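Local coordinates for hypothetical protein PSPTO5229 (Pseudomonas syringae pv. tomato str. DC3000, PDB 2EVE) that is of unknown function but carries an EVE domain, related to PUA and ASCH domains, and so may bind nucleic acid, at residues A85-T88 against N92-S95; R39-G44 against S95-G100. All blocks are in the same frame, centred on the assembly; numbering follows the deposited sequence.

Contact 1: A85-T88 against N92-S95; sequences AKAT and NPWS
Asn92 OD1 faces Ala87 CB across the contact at 4.1 Å and accepts a hydrogen bond from Trp94 N at 3.0 Å within its own segment. The bond to Trp94 N closes an Asx turn just before strand 95-110 of the EVE domain. Its N-H...O angle is 162°, close to straight, but the donor lies above the carbonyl plane of the amide, 36° out of it. With CG anti to the backbone N (chi1 -168°), the amide lies beside the following main chain, where OD1 meets Trp94 N. The other end of the amide is satisfied too: ND2 donates to the backbone O of Asp72. With both ends bonded, the rotation of the amide is well defined.

Across the contact, Ala87 turns its methyl toward segment 92-95. Its CB packs on Pro93 CD at 3.7 Å, the one apolar side-chain pair between the segments. Leu76 also touches Ala87. At the Thr88 end, the backbone O of Thr88 is 3.7 Å from Asn92 CB. It is also close to Asn92 N, but the angle is too poor for a hydrogen bond.

The pairing is a small surface contact within the long loop between strands 58-71 and 95-110. Trp94 is a buried residue of the segment; its indole stacks with Tyr32, makes a cation-pi contact with Arg30 and donates from NE1 to Asp84 OD2. Pro93, in the middle of the turn, sets its CB 4.3 Å above one face of the Trp94 indole, offset toward the rim.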
loop_
_atom_site.group_PDB
_atom_site.type_symbol
_atom_site.label_atom_id
_atom_site.label_comp_id
_atom_site.label_asym_id
_atom_site.label_seq_id
_atom_site.Cartn_x
_atom_site.Cartn_y
_atom_site.Cartn_z
ATOM N N ALA A 85 -18.424 -6.961 11.143
ATOM C CA ALA A 85 -19.813 -7.004 11.595
ATOM C C ALA A 85 -20.254 -5.761 12.357
ATOM O O ALA A 85 -21.447 -5.477 12.451
ATOM C CB ALA A 85 -20.038 -8.245 12.451
ATOM N N LYS A 86 -19.294 -5.022 12.901
ATOM C CA LYS A 86 -19.607 -3.813 13.649
ATOM C C LYS A 86 -19.893 -2.625 12.735
ATOM O O LYS A 86 -20.414 -1.602 13.179
ATOM C CB LYS A 86 -18.463 -3.464 14.603
ATOM C CG LYS A 86 -18.298 -4.435 15.765
ATOM C CD LYS A 86 -17.202 -3.969 16.714
ATOM C CE LYS A 86 -17.059 -4.903 17.908
ATOM N NZ LYS A 86 -18.311 -4.977 18.713
ATOM N N ALA A 87 -19.559 -2.761 11.456
ATOM C CA ALA A 87 -19.784 -1.680 10.501
ATOM C C ALA A 87 -21.192 -1.705 9.919
ATOM O O ALA A 87 -21.793 -2.768 9.758
ATOM C CB ALA A 87 -18.760 -1.761 9.373
ATOM N N THR A 88 -21.714 -0.522 9.613
ATOM C CA THR A 88 -23.040 -0.389 9.019
ATOM C C THR A 88 -22.939 0.587 7.854
ATOM O O THR A 88 -21.958 1.324 7.734
ATOM C CB THR A 88 -24.080 0.150 10.032
ATOM O OG1 THR A 88 -23.779 1.513 10.357
ATOM C CG2 THR A 88 -24.068 -0.686 11.302
ATOM N N ASN A 92 -19.583 3.301 8.809
ATOM C CA ASN A 92 -18.505 2.438 8.344
ATOM C C ASN A 92 -17.182 3.063 8.783
ATOM O O ASN A 92 -16.812 4.138 8.316
ATOM C CB ASN A 92 -18.546 2.333 6.824
ATOM C CG ASN A 92 -17.645 1.242 6.292
ATOM O OD1 ASN A 92 -16.674 0.848 6.941
ATOM N ND2 ASN A 92 -17.953 0.755 5.095
ATOM N N PRO A 93 -16.452 2.392 9.681
ATOM C CA PRO A 93 -15.173 2.923 10.164
ATOM C C PRO A 93 -14.002 2.794 9.194
ATOM O O PRO A 93 -12.931 3.344 9.447
ATOM C CB PRO A 93 -14.924 2.116 11.442
ATOM C CG PRO A 93 -16.303 1.605 11.828
ATOM C CD PRO A 93 -16.872 1.240 10.492
ATOM N N TRP A 94 -14.204 2.090 8.086
ATOM C CA TRP A 94 -13.120 1.864 7.139
ATOM C C TRP A 94 -13.249 2.540 5.785
ATOM O O TRP A 94 -14.352 2.793 5.298
ATOM C CB TRP A 94 -12.935 0.360 6.954
ATOM C CG TRP A 94 -12.790 -0.343 8.261
ATOM C CD1 TRP A 94 -13.654 -1.248 8.809
ATOM C CD2 TRP A 94 -11.726 -0.179 9.204
ATOM N NE1 TRP A 94 -13.192 -1.658 10.040
ATOM C CE2 TRP A 94 -12.012 -1.012 10.307
ATOM C CE3 TRP A 94 -10.560 0.601 9.226
ATOM C CZ2 TRP A 94 -11.170 -1.097 11.420
ATOM C CZ3 TRP A 94 -9.721 0.518 10.336
ATOM C CH2 TRP A 94 -10.034 -0.325 11.419
ATOM N N SER A 95 -12.099 2.810 5.176
ATOM C CA SER A 95 -12.043 3.475 3.880
ATOM C C SER A 95 -11.188 2.738 2.865
ATOM O O SER A 95 -10.155 2.160 3.200
ATOM C CB SER A 95 -11.483 4.891 4.044
ATOM O OG SER A 95 -12.263 5.655 4.944
#

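Contact 2: R39-G44 against S95-G100; sequences RTMAEG and SALDIG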
loop_
_atom_site.group_PDB
_atom_site.type_symbol
_atom_site.label_atom_id
_atom_site.label_comp_id
_atom_site.label_asym_id
_atom_site.label_seq_id
_atom_site.Cartn_x
_atom_site.Cartn_y
_atom_site.Cartn_z
ATOM N N ARG A 39 -6.659 7.956 4.162
ATOM C CA ARG A 39 -7.629 9.029 3.976
ATOM C C ARG A 39 -6.995 10.362 3.575
ATOM O O ARG A 39 -7.679 11.230 3.038
ATOM C CB ARG A 39 -8.455 9.213 5.251
ATOM C CG ARG A 39 -9.466 8.103 5.487
ATOM C CD ARG A 39 -10.173 8.291 6.815
ATOM N NE ARG A 39 -11.337 7.418 6.936
ATOM C CZ ARG A 39 -12.153 7.414 7.984
ATOM N NH1 ARG A 39 -11.931 8.233 9.010
ATOM N NH2 ARG A 39 -13.208 6.607 7.998
ATOM N N THR A 40 -5.701 10.538 3.835
ATOM C CA THR A 40 -5.050 11.790 3.466
ATOM C C THR A 40 -4.394 11.739 2.087
ATOM O O THR A 40 -3.866 12.747 1.605
ATOM C CB THR A 40 -3.991 12.242 4.512
ATOM O OG1 THR A 40 -2.909 11.299 4.577
ATOM C CG2 THR A 40 -4.637 12.383 5.885
HETATM N N MSE A 41 -4.429 10.573 1.446
HETATM C CA MSE A 41 -3.856 10.437 0.111
HETATM C C MSE A 41 -4.702 11.248 -0.862
HETATM O O MSE A 41 -5.922 11.334 -0.714
HETATM C CB MSE A 41 -3.828 8.965 -0.306
HETATM C CG MSE A 41 -2.892 8.130 0.543
HETATM SE SE MSE A 41 -2.960 6.258 0.098
HETATM C CE MSE A 41 -1.406 6.139 -1.040
ATOM N N ALA A 42 -4.052 11.848 -1.851
ATOM C CA ALA A 42 -4.750 12.667 -2.836
ATOM C C ALA A 42 -4.572 12.115 -4.241
ATOM O O ALA A 42 -3.641 11.356 -4.505
ATOM C CB ALA A 42 -4.233 14.093 -2.780
ATOM N N GLU A 43 -5.472 12.501 -5.143
ATOM C CA GLU A 43 -5.401 12.051 -6.528
ATOM C C GLU A 43 -4.054 12.477 -7.108
ATOM O O GLU A 43 -3.647 13.633 -6.969
ATOM C CB GLU A 43 -6.528 12.682 -7.348
ATOM C CG GLU A 43 -7.922 12.354 -6.851
ATOM C CD GLU A 43 -8.990 13.172 -7.546
ATOM O OE1 GLU A 43 -9.073 13.107 -8.792
ATOM O OE2 GLU A 43 -9.745 13.883 -6.846
ATOM N N GLY A 44 -3.366 11.545 -7.754
ATOM C CA GLY A 44 -2.076 11.867 -8.334
ATOM C C GLY A 44 -0.908 11.424 -7.478
ATOM O O GLY A 44 0.206 11.262 -7.981
ATOM N N SER A 95 -12.099 2.810 5.176
ATOM C CA SER A 95 -12.043 3.475 3.880
ATOM C C SER A 95 -11.188 2.738 2.865
ATOM O O SER A 95 -10.155 2.160 3.200
ATOM C CB SER A 95 -11.483 4.891 4.044
ATOM O OG SER A 95 -12.263 5.655 4.944
ATOM N N ALA A 96 -11.634 2.772 1.616
ATOM C CA ALA A 96 -10.912 2.160 0.515
ATOM C C ALA A 96 -10.671 3.294 -0.466
ATOM O O ALA A 96 -11.126 4.417 -0.251
ATOM C CB ALA A 96 -11.764 1.081 -0.142
ATOM N N LEU A 97 -9.940 3.013 -1.533
ATOM C CA LEU A 97 -9.708 4.022 -2.550
ATOM C C LEU A 97 -9.326 3.318 -3.834
ATOM O O LEU A 97 -9.049 2.124 -3.828
ATOM C CB LEU A 97 -8.626 5.016 -2.103
ATOM C CG LEU A 97 -7.284 4.538 -1.543
ATOM C CD1 LEU A 97 -6.472 3.845 -2.621
ATOM C CD2 LEU A 97 -6.535 5.751 -1.007
ATOM N N ASP A 98 -9.350 4.044 -4.944
ATOM C CA ASP A 98 -8.993 3.437 -6.214
ATOM C C ASP A 98 -7.577 3.823 -6.596
ATOM O O ASP A 98 -7.171 4.976 -6.434
ATOM C CB ASP A 98 -9.954 3.873 -7.322
ATOM C CG ASP A 98 -11.390 3.468 -7.049
ATOM O OD1 ASP A 98 -11.615 2.425 -6.399
ATOM O OD2 ASP A 98 -12.298 4.196 -7.502
ATOM N N ILE A 99 -6.830 2.848 -7.104
ATOM C CA ILE A 99 -5.452 3.070 -7.514
ATOM C C ILE A 99 -5.239 2.694 -8.976
ATOM O O ILE A 99 -6.041 1.975 -9.571
ATOM C CB ILE A 99 -4.471 2.236 -6.673
ATOM C CG1 ILE A 99 -4.744 0.743 -6.879
ATOM C CG2 ILE A 99 -4.606 2.605 -5.199
ATOM C CD1 ILE A 99 -3.550 -0.136 -6.615
ATOM N N GLY A 100 -4.145 3.188 -9.542
ATOM C CA GLY A 100 -3.826 2.892 -10.925
ATOM C C GLY A 100 -2.389 2.436 -11.087
ATOM O O GLY A 100 -1.535 2.730 -10.249
#
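Arg39 and Ser95 make the polar half of this contact, where the end of helix 32-40 and the residues after it meet the start of strand 95-110 in the mixed sheet of the EVE domain. Arg39 NE donates to Ser95 OG at 2.8 Å, with an N-H...O angle of 167°. The hydroxyl oxygen lies almost in the guanidinium plane, at its edge. Arg39 NH2 adds a weak bond to the same oxygen, Ser95 OG, at 3.3 Å, so two N-H groups grip one hydroxyl. The arginine chain, extended from CG to NE, brings the guanidinium edge to Ser95.

The apolar half is Met41 on Leu97. Met41, a selenomethionine here, and Leu97 cross with their side chains at about a right angle. Met41 also touches Ile65 of strand 58-71 and Trp4 and Met6 of strand 3-8, so it packs on the sheet.

Further out, Leu97 is held by the neighbouring strand 23-26: its backbone hydrogen-bonds with that of Trp26, and its side chain touches the same residue. With CG between its backbone N and carbonyl carbon (chi1 49°), Leu97 directs CD2 at the selenium, 3.8 Å from Met41 SE.

In the fold
From the N terminus, the chain first passes through 39-44, at the end of helix 32-40. It then runs through strands 46-51 and 58-71 before the long loop holding contact 1. Contact 2 closes a large span, 50 residues between its segments, and ties the helix end to strand 95-110. Contact 1 closes a short one, three residues, inside the loop that leads into that strand. Contact 1 nests inside the span of contact 2, and the two meet at Ser95. The two centres are about 18 Å apart: contact 1 lies at the surface, contact 2 nearer the centre. Pro93 O lies 3.6 Å from Arg39 NH2, a packing contact.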